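Local coordinates for UL18 protein (Human herpesvirus 5, PDB 3D2U) that mimics a host MHC class I molecule and engages the inhibitory leukocyte receptor LILRB1, modulating natural killer cell activity during infection, at residues Cys265-Thr268 with Thr273-Ile276. The protein carries 4 engineered substitutions. Numbering follows the deposited sequence.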
ATOM      1  N   CYS A 265      14.583 -21.954   4.874  1.00 45.34           N
ATOM      2  CA  CYS A 265      14.391 -20.521   4.979  1.00 38.99           C
ATOM      3  C   CYS A 265      15.332 -19.976   6.042  1.00 36.74           C
ATOM      4  O   CYS A 265      15.344 -20.465   7.164  1.00 28.40           O
ATOM      5  CB  CYS A 265      12.950 -20.203   5.349  1.00 30.92           C
ATOM      6  SG  CYS A 265      12.642 -18.436   5.634  1.00 41.47           S
ATOM      7  N   ARG A 266      16.124 -18.974   5.675  1.00 25.85           N
ATOM      8  CA  ARG A 266      17.073 -18.352   6.592  1.00 36.88           C
ATOM      9  C   ARG A 266      16.513 -16.994   7.006  1.00 41.13           C
ATOM     10  O   ARG A 266      16.165 -16.178   6.151  1.00 30.44           O
ATOM     11  CB  ARG A 266      18.444 -18.184   5.904  1.00 27.35           C
ATOM     12  CG  ARG A 266      19.537 -17.525   6.765  1.00 30.73           C
ATOM     13  CD  ARG A 266      20.906 -17.495   6.045  1.00 50.55           C
ATOM     14  NE  ARG A 266      21.439 -18.839   5.810  1.00 53.88           N
ATOM     15  CZ  ARG A 266      22.330 -19.146   4.865  1.00 65.88           C
ATOM     16  NH1 ARG A 266      22.809 -18.207   4.047  1.00 44.73           N
ATOM     17  NH2 ARG A 266      22.733 -20.403   4.727  1.00 55.16           N
ATOM     18  N   VAL A 267      16.406 -16.759   8.311  1.00 33.04           N
ATOM     19  CA  VAL A 267      15.884 -15.484   8.801  1.00 40.54           C
ATOM     20  C   VAL A 267      16.880 -14.841   9.764  1.00 35.57           C
ATOM     21  O   VAL A 267      17.217 -15.411  10.801  1.00 31.37           O
ATOM     22  CB  VAL A 267      14.520 -15.661   9.524  1.00 40.49           C
ATOM     23  CG1 VAL A 267      14.080 -14.330  10.158  1.00 28.91           C
ATOM     24  CG2 VAL A 267      13.463 -16.141   8.532  1.00 26.29           C
ATOM     25  N   THR A 268      17.355 -13.656   9.406  1.00 23.42           N
ATOM     26  CA  THR A 268      18.309 -12.922  10.231  1.00 28.07           C
ATOM     27  C   THR A 268      17.633 -11.686  10.791  1.00 36.18           C
ATOM     28  O   THR A 268      17.145 -10.850  10.037  1.00 31.96           O
ATOM     29  CB  THR A 268      19.550 -12.493   9.406  1.00 38.59           C
ATOM     30  OG1 THR A 268      20.231 -13.664   8.947  1.00 45.80           O
ATOM     31  CG2 THR A 268      20.519 -11.654  10.246  1.00 31.16           C
ATOM     32  N   THR A 273      20.308 -15.531  13.635  1.00 38.18           N
ATOM     33  CA  THR A 273      19.879 -16.127  12.382  1.00 31.37           C
ATOM     34  C   THR A 273      19.276 -17.488  12.656  1.00 35.84           C
ATOM     35  O   THR A 273      19.897 -18.308  13.324  1.00 34.73           O
ATOM     36  CB  THR A 273      21.071 -16.328  11.411  1.00 31.03           C
ATOM     37  OG1 THR A 273      21.634 -15.054  11.078  1.00 37.79           O
ATOM     38  CG2 THR A 273      20.610 -17.026  10.138  1.00 33.52           C
ATOM     39  N   VAL A 274      18.063 -17.720  12.165  1.00 23.81           N
ATOM     40  CA  VAL A 274      17.434 -19.017  12.328  1.00 46.71           C
ATOM     41  C   VAL A 274      17.295 -19.646  10.942  1.00 22.61           C
ATOM     42  O   VAL A 274      17.129 -18.943   9.944  1.00 34.46           O
ATOM     43  CB  VAL A 274      16.030 -18.921  13.012  1.00 34.56           C
ATOM     44  CG1 VAL A 274      15.019 -18.231  12.094  1.00 43.03           C
ATOM     45  CG2 VAL A 274      15.541 -20.310  13.361  1.00 44.63           C
ATOM     46  N   GLU A 275      17.364 -20.968  10.882  1.00 34.51           N
ATOM     47  CA  GLU A 275      17.224 -21.657   9.611  1.00 51.68           C
ATOM     48  C   GLU A 275      16.336 -22.881   9.788  1.00 41.09           C
ATOM     49  O   GLU A 275      16.579 -23.707  10.659  1.00 29.65           O
ATOM     50  CB  GLU A 275      18.598 -22.063   9.060  1.00 34.20           C
ATOM     51  CG  GLU A 275      18.596 -22.204   7.548  1.00 46.55           C
ATOM     52  CD  GLU A 275      19.985 -22.306   6.939  1.00 57.51           C
ATOM     53  OE1 GLU A 275      20.842 -21.444   7.239  1.00 54.42           O
ATOM     54  OE2 GLU A 275      20.213 -23.239   6.138  1.00 61.29           O
ATOM     55  N   ILE A 276      15.293 -22.974   8.966  1.00 29.17           N
ATOM     56  CA  ILE A 276      14.352 -24.088   9.026  1.00 35.14           C
ATOM     57  C   ILE A 276      14.120 -24.732   7.654  1.00 40.78           C
ATOM     58  O   ILE A 276      14.136 -24.054   6.622  1.00 34.70           O
ATOM     59  CB  ILE A 276      12.951 -23.644   9.598  1.00 37.54           C
ATOM     60  CG1 ILE A 276      12.257 -22.650   8.646  1.00 28.41           C
ATOM     61  CG2 ILE A 276      13.120 -23.014  10.970  1.00 34.22           C
ATOM     62  CD1 ILE A 276      12.961 -21.314   8.500  1.00 55.72           C
TER
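Val267 and Val274 face each other as a hydrogen-bonded pair in the closing beta hairpin of the membrane-proximal immunoglobulin C1-set domain, the F and G strands of that fold. The hairpin is a compact example of how an antiparallel ladder pairs its backbone N-H and C=O groups while polar and apolar side chains lie on separate faces. Val267 N gives a nearly straight bond (171° at the hydrogen) to Val274 O at 2.8 Å, and Val274 N returns one to Val267 O. Cys265 and Ile276 form the next such pair: Cys265 N lies 2.8 Å from Ile276 O, whereas the return bond to Cys265 O is less certain. Thr273 CA adds a weak CA-H...O contact to Val267 O, supplementing the bond from Val274 N. On the other edge of strand 262-268, Arg266 and Thr268 bond through their backbones to Thr222 and Gln220, so strand 262-268 is the middle strand of its three-stranded sheet.

The polar face carries Arg266, Glu275 and the two threonines. The arginine chain runs out extended and then bends at chi3 (-65°), presenting the edge of its guanidinium to the glutamate. Glu275 OE1 lies in the guanidinium plane, 3.0 Å from Arg266 NE, in a salt bridge; Arg266 NH2 adds a weak second bond. The carboxylate plane is 52° from the guanidinium plane, so Arg266 NE meets OE1 from above the carboxylate plane. Its other oxygen, OE2, is hydrogen-bonded by Tyr226, so both ends of the carboxylate are engaged.

The opposite face looks into the sandwich, where Cys265 forms the disulfide with Cys209 and Val193 touches Val267, Val274 and Ile276. Val274 CG1 packs 3.7 Å from Val267 CB. Toward the turn, the polar face ends in a hydrogen bond between Thr268 OG1 and Thr273 OG1, 2.9 Å apart, in which either hydroxyl could be the donor.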